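Local atomic coordinates of 4-oxalocrotonate tautomerase (Staphylococcus aureus, PDB entry 2X4K), a protein that belongs to the tautomerase enzymes of the MIF clan, small proteins built on a beta-alpha-beta unit, and is assembled here from six copies of the chain. Residues 2-7 with 28-33; 8-13 with 20-25; 24-29 with 41-46. One frame throughout, in Å; residues are numbered along the deposited sequence. Where two conformers were deposited one is given.

Contact 1: residues 2-7 with 28-33. With ZN (zinc ion), chain F; ACT (acetate ion), chain G.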
loop_
_atom_site.group_PDB
_atom_site.type_symbol
_atom_site.label_atom_id
_atom_site.label_comp_id
_atom_site.label_asym_id
_atom_site.label_seq_id
_atom_site.Cartn_x
_atom_site.Cartn_y
_atom_site.Cartn_z
ATOM N N MET A 2 5.044 3.105 18.558
ATOM C CA MET A 2 4.418 2.168 17.600
ATOM C C MET A 2 3.819 2.709 16.294
ATOM O O MET A 2 3.755 1.980 15.309
ATOM C CB MET A 2 3.341 1.337 18.304
ATOM C CG MET A 2 3.899 0.212 19.137
ATOM S SD MET A 2 2.641 -1.000 19.559
ATOM C CE MET A 2 3.110 -1.337 21.254
ATOM N N MET A 3 3.361 3.950 16.289
ATOM C CA MET A 3 2.696 4.602 15.130
ATOM C C MET A 3 1.920 3.723 14.114
ATOM O O MET A 3 2.256 3.683 12.926
ATOM C CB MET A 3 3.711 5.479 14.382
ATOM C CG MET A 3 3.053 6.625 13.629
ATOM S SD MET A 3 4.216 7.618 12.681
ATOM C CE MET A 3 4.584 6.511 11.324
ATOM N N PRO A 4 0.857 3.043 14.563
ATOM C CA PRO A 4 0.152 2.187 13.621
ATOM C C PRO A 4 -0.545 2.959 12.492
ATOM O O PRO A 4 -1.160 4.005 12.722
ATOM C CB PRO A 4 -0.870 1.460 14.499
ATOM C CG PRO A 4 -0.285 1.500 15.871
ATOM C CD PRO A 4 0.356 2.853 15.934
ATOM N N ILE A 5 -0.410 2.444 11.278
ATOM C CA ILE A 5 -1.078 2.986 10.112
ATOM C C ILE A 5 -1.891 1.864 9.506
ATOM O O ILE A 5 -1.338 0.858 9.071
ATOM C CB ILE A 5 -0.072 3.505 9.099
ATOM C CG1 ILE A 5 0.736 4.627 9.739
ATOM C CG2 ILE A 5 -0.775 3.987 7.838
ATOM C CD1 ILE A 5 1.745 5.228 8.830
ATOM N N VAL A 6 -3.203 2.048 9.502
ATOM C CA VAL A 6 -4.130 1.049 9.039
ATOM C C VAL A 6 -4.740 1.516 7.734
ATOM O O VAL A 6 -5.169 2.666 7.616
ATOM C CB VAL A 6 -5.246 0.843 10.068
ATOM C CG1 VAL A 6 -6.163 -0.285 9.637
ATOM C CG2 VAL A 6 -4.662 0.555 11.437
ATOM N N ASN A 7 -4.758 0.622 6.753
ATOM C CA ASN A 7 -5.406 0.864 5.485
ATOM C C ASN A 7 -6.503 -0.178 5.320
ATOM O O ASN A 7 -6.248 -1.374 5.470
ATOM C CB ASN A 7 -4.388 0.747 4.358
ATOM C CG ASN A 7 -4.906 1.281 3.054
ATOM O OD1 ASN A 7 -5.380 0.525 2.206
ATOM N ND2 ASN A 7 -4.828 2.598 2.882
ATOM N N ASP A 28 -9.930 1.152 18.171
ATOM C CA ASP A 28 -10.073 0.449 19.446
ATOM C C ASP A 28 -9.348 -0.889 19.403
ATOM O O ASP A 28 -8.662 -1.262 20.355
ATOM C CB ASP A 28 -11.546 0.122 19.760
ATOM C CG ASP A 28 -12.415 1.333 20.070
ATOM O OD1 ASP A 28 -11.906 2.450 20.285
ATOM O OD2 ASP A 28 -13.657 1.132 20.118
ATOM N N ALA A 29 -9.553 -1.634 18.323
ATOM C CA ALA A 29 -8.966 -2.961 18.167
ATOM C C ALA A 29 -7.447 -2.921 18.177
ATOM O O ALA A 29 -6.800 -3.738 18.833
ATOM C CB ALA A 29 -9.457 -3.607 16.875
ATOM N N VAL A 30 -6.872 -1.989 17.425
ATOM C CA VAL A 30 -5.419 -1.848 17.370
ATOM C C VAL A 30 -4.889 -1.459 18.752
ATOM O O VAL A 30 -3.926 -2.041 19.255
ATOM C CB VAL A 30 -5.007 -0.811 16.312
ATOM C CG1 VAL A 30 -3.510 -0.513 16.400
ATOM C CG2 VAL A 30 -5.380 -1.314 14.917
ATOM N N GLU A 31 -5.541 -0.486 19.371
ATOM C CA GLU A 31 -5.102 0.013 20.668
ATOM C C GLU A 31 -5.084 -1.089 21.721
ATOM O O GLU A 31 -4.104 -1.250 22.445
ATOM C CB GLU A 31 -6.024 1.131 21.124
ATOM C CG GLU A 31 -5.590 1.779 22.422
ATOM C CD GLU A 31 -6.582 2.794 22.934
ATOM O OE1 GLU A 31 -7.412 3.306 22.159
ATOM O OE2 GLU A 31 -6.525 3.081 24.145
ATOM N N LYS A 32 -6.173 -1.842 21.829
ATOM C CA LYS A 32 -6.281 -2.788 22.926
ATOM C C LYS A 32 -5.378 -3.998 22.740
ATOM O O LYS A 32 -4.937 -4.574 23.721
ATOM C CB LYS A 32 -7.727 -3.193 23.174
ATOM C CG LYS A 32 -8.344 -4.089 22.164
ATOM C CD LYS A 32 -9.798 -4.268 22.516
ATOM C CE LYS A 32 -10.479 -5.274 21.635
ATOM N NZ LYS A 32 -11.931 -5.340 21.950
ATOM N N THR A 33 -5.090 -4.385 21.500
ATOM C CA THR A 33 -4.327 -5.608 21.266
ATOM C C THR A 33 -2.826 -5.374 21.219
ATOM O O THR A 33 -2.061 -6.303 21.468
ATOM C CB THR A 33 -4.759 -6.317 19.977
ATOM O OG1 THR A 33 -4.565 -5.452 18.851
ATOM C CG2 THR A 33 -6.203 -6.756 20.064
HETATM ZN ZN ZN F . -7.839 4.264 24.886
HETATM C C ACT G . -14.758 -6.566 20.549
HETATM O O ACT G . -14.812 -7.195 19.458
HETATM O OXT ACT G . -14.001 -7.032 21.433
HETATM C CH3 ACT G . -15.557 -5.321 20.778
#
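The carbonyl oxygen A29 O, just before the V30 that meets P4 and V6, accepts two bonds from T33. T33 OG1 donates to A29 O over 2.8 Å, from 23° off the carbonyl plane, while the amide T33 N reaches it at 3.2 Å from the opposite face. The threonine hydroxyl is thereby folded back onto the helix, its polar end satisfied one turn down. This helix, 16-34, is the connection of a beta-alpha-beta unit; within 28-33, V30 is the residue that meets 2-7, at the start of the first strand, and V26, one turn earlier, also packs on V6. The two methyls of V30 divide the work. CG1, anti to the backbone N (chi1 172°), sits against the pyrrolidine ring of P4, with P4 CB and V30 CG1 3.8 Å apart and P4 CG equally near. CG2 turns to the strand proper, where V30 CG2 meets V6 CG2 at 4.0 Å and the two valines pass one another pointing in opposite directions. All three residues are buried and no hydrogen bond crosses between the segments, so the join is purely apolar. I41 flanks V30, A36 covers P4, and V6 also packs on V6 of the second subunit. K32 NZ donates to the acetate oxygen OXT at 2.7 Å. E31 points away from the strand, its extended chain ending on a zinc ion, held by E31 OE2 at 1.9 Å, while E31 OE1 forms a salt bridge with R38 NH1.

Contact 2: residues 8-13 with 20-25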
loop_
_atom_site.group_PDB
_atom_site.type_symbol
_atom_site.label_atom_id
_atom_site.label_comp_id
_atom_site.label_asym_id
_atom_site.label_seq_id
_atom_site.Cartn_x
_atom_site.Cartn_y
_atom_site.Cartn_z
ATOM N N VAL A 8 -7.724 0.271 5.058
ATOM C CA VAL A 8 -8.839 -0.639 4.861
ATOM C C VAL A 8 -9.369 -0.462 3.446
ATOM O O VAL A 8 -9.894 0.594 3.106
ATOM C CB VAL A 8 -10.000 -0.373 5.842
ATOM C CG1 VAL A 8 -11.103 -1.411 5.628
ATOM C CG2 VAL A 8 -9.520 -0.373 7.281
ATOM N N LYS A 9 -9.229 -1.492 2.622
ATOM C CA LYS A 9 -9.824 -1.520 1.293
ATOM C C LYS A 9 -11.122 -2.288 1.383
ATOM O O LYS A 9 -11.138 -3.401 1.894
ATOM C CB LYS A 9 -8.899 -2.218 0.295
ATOM C CG LYS A 9 -7.600 -1.483 -0.003
ATOM C CD LYS A 9 -6.650 -2.389 -0.797
ATOM C CE LYS A 9 -5.288 -1.767 -1.032
ATOM N NZ LYS A 9 -5.331 -0.729 -2.095
ATOM N N LEU A 10 -12.212 -1.710 0.895
ATOM C CA LEU A 10 -13.477 -2.431 0.908
ATOM C C LEU A 10 -14.404 -1.896 -0.168
ATOM O O LEU A 10 -14.164 -0.855 -0.760
ATOM C CB LEU A 10 -14.132 -2.401 2.298
ATOM C CG LEU A 10 -14.950 -1.179 2.709
ATOM C CD1 LEU A 10 -15.578 -1.421 4.075
ATOM C CD2 LEU A 10 -14.078 0.071 2.722
ATOM N N LEU A 11 -15.465 -2.644 -0.418
ATOM C CA LEU A 11 -16.441 -2.298 -1.437
ATOM C C LEU A 11 -17.033 -0.919 -1.192
ATOM O O LEU A 11 -17.403 -0.592 -0.066
ATOM C CB LEU A 11 -17.561 -3.331 -1.423
ATOM C CG LEU A 11 -18.728 -3.134 -2.383
ATOM C CD1 LEU A 11 -18.258 -3.162 -3.820
ATOM C CD2 LEU A 11 -19.773 -4.201 -2.139
ATOM N N GLU A 12 -17.154 -0.133 -2.255
ATOM C CA GLU A 12 -17.746 1.195 -2.167
ATOM C C GLU A 12 -19.211 1.160 -1.754
ATOM O O GLU A 12 -19.871 0.123 -1.817
ATOM C CB GLU A 12 -17.632 1.899 -3.512
ATOM C CG GLU A 12 -18.483 1.250 -4.582
ATOM C CD GLU A 12 -18.348 1.909 -5.928
ATOM O OE1 GLU A 12 -17.732 2.993 -6.007
ATOM O OE2 GLU A 12 -18.862 1.333 -6.908
ATOM N N GLY A 13 -19.703 2.321 -1.342
ATOM C CA GLY A 13 -21.109 2.495 -1.015
ATOM C C GLY A 13 -21.413 2.401 0.465
ATOM O O GLY A 13 -22.576 2.316 0.850
ATOM N N LYS A 20 -17.578 6.027 9.853
ATOM C CA LYS A 20 -17.253 6.635 11.143
ATOM C C LYS A 20 -16.978 5.548 12.184
ATOM O O LYS A 20 -15.963 5.579 12.882
ATOM C CB LYS A 20 -18.408 7.526 11.609
ATOM C CG LYS A 20 -18.141 8.259 12.910
ATOM C CD LYS A 20 -19.235 9.276 13.188
ATOM C CE LYS A 20 -19.116 9.843 14.588
ATOM N NZ LYS A 20 -19.540 8.856 15.612
ATOM N N ASN A 21 -17.878 4.577 12.255
ATOM C CA ASN A 21 -17.762 3.490 13.211
ATOM C C ASN A 21 -16.580 2.585 12.900
ATOM O O ASN A 21 -15.895 2.145 13.817
ATOM C CB ASN A 21 -19.055 2.678 13.260
ATOM C CG ASN A 21 -20.208 3.466 13.828
ATOM O OD1 ASN A 21 -20.019 4.419 14.585
ATOM N ND2 ASN A 21 -21.414 3.077 13.456
ATOM N N LEU A 22 -16.339 2.304 11.621
ATOM C CA LEU A 22 -15.186 1.506 11.224
ATOM C C LEU A 22 -13.892 2.140 11.728
ATOM O O LEU A 22 -13.040 1.464 12.309
ATOM C CB LEU A 22 -15.169 1.371 9.702
ATOM C CG LEU A 22 -14.001 0.634 9.061
ATOM C CD1 LEU A 22 -13.929 -0.809 9.524
ATOM C CD2 LEU A 22 -14.128 0.723 7.538
ATOM N N VAL A 23 -13.739 3.442 11.510
ATOM C CA VAL A 23 -12.526 4.126 11.960
ATOM C C VAL A 23 -12.374 4.037 13.483
ATOM O O VAL A 23 -11.288 3.754 13.981
ATOM C CB VAL A 23 -12.486 5.602 11.479
ATOM C CG1 VAL A 23 -11.366 6.377 12.157
ATOM C CG2 VAL A 23 -12.322 5.646 9.973
ATOM N N SER A 24 -13.455 4.261 14.224
ATOM C CA SER A 24 -13.374 4.213 15.679
ATOM C C SER A 24 -13.102 2.809 16.208
ATOM O O SER A 24 -12.238 2.623 17.063
ATOM C CB SER A 24 -14.658 4.764 16.301
ATOM O OG SER A 24 -14.528 4.894 17.706
ATOM N N GLU A 25 -13.834 1.823 15.698
ATOM C CA GLU A 25 -13.728 0.448 16.203
ATOM C C GLU A 25 -12.417 -0.212 15.786
ATOM O O GLU A 25 -11.843 -0.976 16.565
ATOM C CB GLU A 25 -14.918 -0.390 15.757
ATOM C CG GLU A 25 -16.255 0.123 16.298
ATOM C CD GLU A 25 -16.786 -0.613 17.518
ATOM O OE1 GLU A 25 -16.098 -1.497 18.069
ATOM O OE2 GLU A 25 -17.929 -0.305 17.921
#
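L22 carries the helix side of this contact with a single methyl. L22 CD2 lies 4.2 Å from V8 CG1 and 4.3 Å from L10 CD1. With V8 CG1 and L10 CD1 themselves about 4.7 Å apart, the three methyls form a nearly regular triangle, and the leucine tip straddles two residues of the strand instead of meeting one head on. The torsions explain the reach: L22 CG stands anti to the backbone N (chi1 177°), carrying the branch well clear of the helix, and V8 CG1 is likewise anti to its own N. Behind these methyls the backbones keep their distance, the CA atoms of V8 and L22 being 9.2 Å apart. V8 and L10 are two positions apart on strand 5-11 and so face the same way, towards helix 16-34 of the beta-alpha-beta unit that is central to the tautomerase fold. Backbone hydrogen bonds fix their spacing, V8 bonding to V44 and E46 and L10 to E46 and M48 of the parallel neighbour. L10 also packs on I45 of strand 42-48. On the helix, the bond from E25 N to N21 O, at 2.8 Å, closes the turn that holds L22. Farther out, M2 of the second subunit packs on L10 and T33 of that subunit on L22, while E25 OE2 makes a salt bridge with its K32 NZ.

Contact 3: residues 24-29 with 41-46. With ZN (zinc ion), chain E.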
loop_
_atom_site.group_PDB
_atom_site.type_symbol
_atom_site.label_atom_id
_atom_site.label_comp_id
_atom_site.label_asym_id
_atom_site.label_seq_id
_atom_site.Cartn_x
_atom_site.Cartn_y
_atom_site.Cartn_z
ATOM N N SER A 24 -13.455 4.261 14.224
ATOM C CA SER A 24 -13.374 4.213 15.679
ATOM C C SER A 24 -13.102 2.809 16.208
ATOM O O SER A 24 -12.238 2.623 17.063
ATOM C CB SER A 24 -14.658 4.764 16.301
ATOM O OG SER A 24 -14.528 4.894 17.706
ATOM N N GLU A 25 -13.834 1.823 15.698
ATOM C CA GLU A 25 -13.728 0.448 16.203
ATOM C C GLU A 25 -12.417 -0.212 15.786
ATOM O O GLU A 25 -11.843 -0.976 16.565
ATOM C CB GLU A 25 -14.918 -0.390 15.757
ATOM C CG GLU A 25 -16.255 0.123 16.298
ATOM C CD GLU A 25 -16.786 -0.613 17.518
ATOM O OE1 GLU A 25 -16.098 -1.497 18.069
ATOM O OE2 GLU A 25 -17.929 -0.305 17.921
ATOM N N VAL A 26 -11.928 0.046 14.571
ATOM C CA VAL A 26 -10.626 -0.474 14.161
ATOM C C VAL A 26 -9.533 0.126 15.050
ATOM O O VAL A 26 -8.582 -0.556 15.440
ATOM C CB VAL A 26 -10.349 -0.197 12.668
ATOM C CG1 VAL A 26 -8.867 -0.356 12.348
ATOM C CG2 VAL A 26 -11.199 -1.118 11.788
ATOM N N THR A 27 -9.667 1.409 15.366
ATOM C CA THR A 27 -8.708 2.061 16.262
ATOM C C THR A 27 -8.734 1.407 17.641
ATOM O O THR A 27 -7.682 1.101 18.192
ATOM C CB THR A 27 -8.976 3.572 16.332
ATOM O OG1 THR A 27 -8.800 4.129 15.030
ATOM C CG2 THR A 27 -8.020 4.269 17.274
ATOM N N ASP A 28 -9.930 1.152 18.171
ATOM C CA ASP A 28 -10.073 0.449 19.446
ATOM C C ASP A 28 -9.348 -0.889 19.403
ATOM O O ASP A 28 -8.662 -1.262 20.355
ATOM C CB ASP A 28 -11.546 0.122 19.760
ATOM C CG ASP A 28 -12.415 1.333 20.070
ATOM O OD1 ASP A 28 -11.906 2.450 20.285
ATOM O OD2 ASP A 28 -13.657 1.132 20.118
ATOM N N ALA A 29 -9.553 -1.634 18.323
ATOM C CA ALA A 29 -8.966 -2.961 18.167
ATOM C C ALA A 29 -7.447 -2.921 18.177
ATOM O O ALA A 29 -6.800 -3.738 18.833
ATOM C CB ALA A 29 -9.457 -3.607 16.875
ATOM N N ILE A 41 -2.487 6.193 16.306
ATOM C CA ILE A 41 -3.148 5.206 15.447
ATOM C C ILE A 41 -3.911 5.938 14.350
ATOM O O ILE A 41 -4.789 6.752 14.633
ATOM C CB ILE A 41 -4.116 4.304 16.235
ATOM C CG1 ILE A 41 -3.361 3.543 17.329
ATOM C CG2 ILE A 41 -4.812 3.322 15.284
ATOM C CD1 ILE A 41 -4.268 2.812 18.316
ATOM N N HIS A 42 -3.575 5.615 13.105
ATOM C CA HIS A 42 -4.107 6.280 11.925
ATOM C C HIS A 42 -4.860 5.277 11.076
ATOM O O HIS A 42 -4.395 4.151 10.906
ATOM C CB HIS A 42 -2.953 6.857 11.115
ATOM C CG HIS A 42 -2.028 7.693 11.930
ATOM N ND1 HIS A 42 -1.080 7.150 12.767
ATOM C CD2 HIS A 42 -1.919 9.034 12.058
ATOM C CE1 HIS A 42 -0.414 8.122 13.363
ATOM N NE2 HIS A 42 -0.907 9.275 12.956
ATOM N N VAL A 43 -5.999 5.685 10.525
ATOM C CA VAL A 43 -6.798 4.811 9.680
ATOM C C VAL A 43 -7.151 5.522 8.385
ATOM O O VAL A 43 -7.602 6.667 8.401
ATOM C CB VAL A 43 -8.086 4.344 10.385
ATOM C CG1 VAL A 43 -8.906 3.422 9.474
ATOM C CG2 VAL A 43 -7.755 3.661 11.694
ATOM N N VAL A 44 -6.943 4.834 7.271
ATOM C CA VAL A 44 -7.359 5.293 5.960
ATOM C C VAL A 44 -8.265 4.242 5.343
ATOM O O VAL A 44 -7.951 3.057 5.389
ATOM C CB VAL A 44 -6.147 5.518 5.040
ATOM C CG1 VAL A 44 -6.592 5.852 3.616
ATOM C CG2 VAL A 44 -5.238 6.607 5.616
ATOM N N ILE A 45 -9.379 4.703 4.779
ATOM C CA ILE A 45 -10.319 3.838 4.090
ATOM C C ILE A 45 -10.243 4.119 2.594
ATOM O O ILE A 45 -10.310 5.274 2.164
ATOM C CB ILE A 45 -11.759 4.069 4.579
ATOM C CG1 ILE A 45 -11.850 3.931 6.100
ATOM C CG2 ILE A 45 -12.702 3.068 3.927
ATOM C CD1 ILE A 45 -13.128 4.493 6.667
ATOM N N GLU A 46 -10.082 3.059 1.807
ATOM C CA GLU A 46 -10.097 3.141 0.355
ATOM C C GLU A 46 -11.251 2.308 -0.144
ATOM O O GLU A 46 -11.248 1.092 0.015
ATOM C CB GLU A 46 -8.806 2.592 -0.237
ATOM C CG GLU A 46 -7.570 3.356 0.152
ATOM C CD GLU A 46 -6.372 2.903 -0.639
ATOM O OE1 GLU A 46 -6.010 1.710 -0.544
ATOM O OE2 GLU A 46 -5.813 3.731 -1.391
HETATM ZN ZN ZN E . -0.085 11.101 13.274
HETATM O O HOH W 1 -7.541 6.414 14.034
HETATM O O HOH W 2 -1.758 12.727 12.787
#
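T27 lies against I41 and V43 at an angle, its two branches turned to different partners. The methyl, anti to the backbone N, goes to the isoleucine, T27 CG2 and I41 CG2 standing 3.9 Å apart. The hydroxyl, set beside the backbone N (chi1 -62°), comes over the valine, with T27 OG1 3.5 Å from V43 CG2. The far end of I41 passes under the helix backbone, where I41 CD1 lies 3.8 Å from the carbonyl T27 O. V43 CG2 is thus met by the threonine oxygen and, in the modelled conformer of V26, also by V26 CG1, giving the valine a polar and an apolar neighbour.

The buried hydroxyl is well satisfied. T27 OG1 is hydrogen-bonded to V23 O, one turn earlier in the helix, and accepts a bond from a water 2.8 Å away. That water gives its other hydrogen to the carbonyl I41 O, also at 2.8 Å, and so bridges helix and strand where no direct hydrogen bond does.

H42 projects to the other side of the sheet. Its NE2 binds a zinc ion at 2.0 Å, and a water 2.4 Å from the metal sits at the ring edge, in its plane. H42 of the third subunit and D62 of the second complete the site, while the hydrogen bond between H42 ND1 and P4 O fixes the rotation of the ring. Strand 42-48 therefore has one face packed on helix 16-34 and the other turned to neighbouring subunits, the arrangement expected where the helix of a beta-alpha-beta unit lies over one side of a parallel strand pair in the tautomerase fold.

In the fold
All three contacts lie within one beta-alpha-beta unit: strand 5-11, helix 16-34, then strand 42-48, parallel to and neighbouring the first. Contacts 1 and 2 join the helix to opposite halves of strand 5-11, their centres about 14 Å apart, and contact 2 is nested in the loop closed by contact 1. Contact 3 ties the middle of the helix to strand 42-48, with its centre about 7 Å from contact 1 and about 8 Å from contact 2. It shares D28 and A29 with the former, S24 and E25 with the latter. One helix is therefore packed on both strands along its length, and all three contacts also touch the second subunit, linking this core to the assembly.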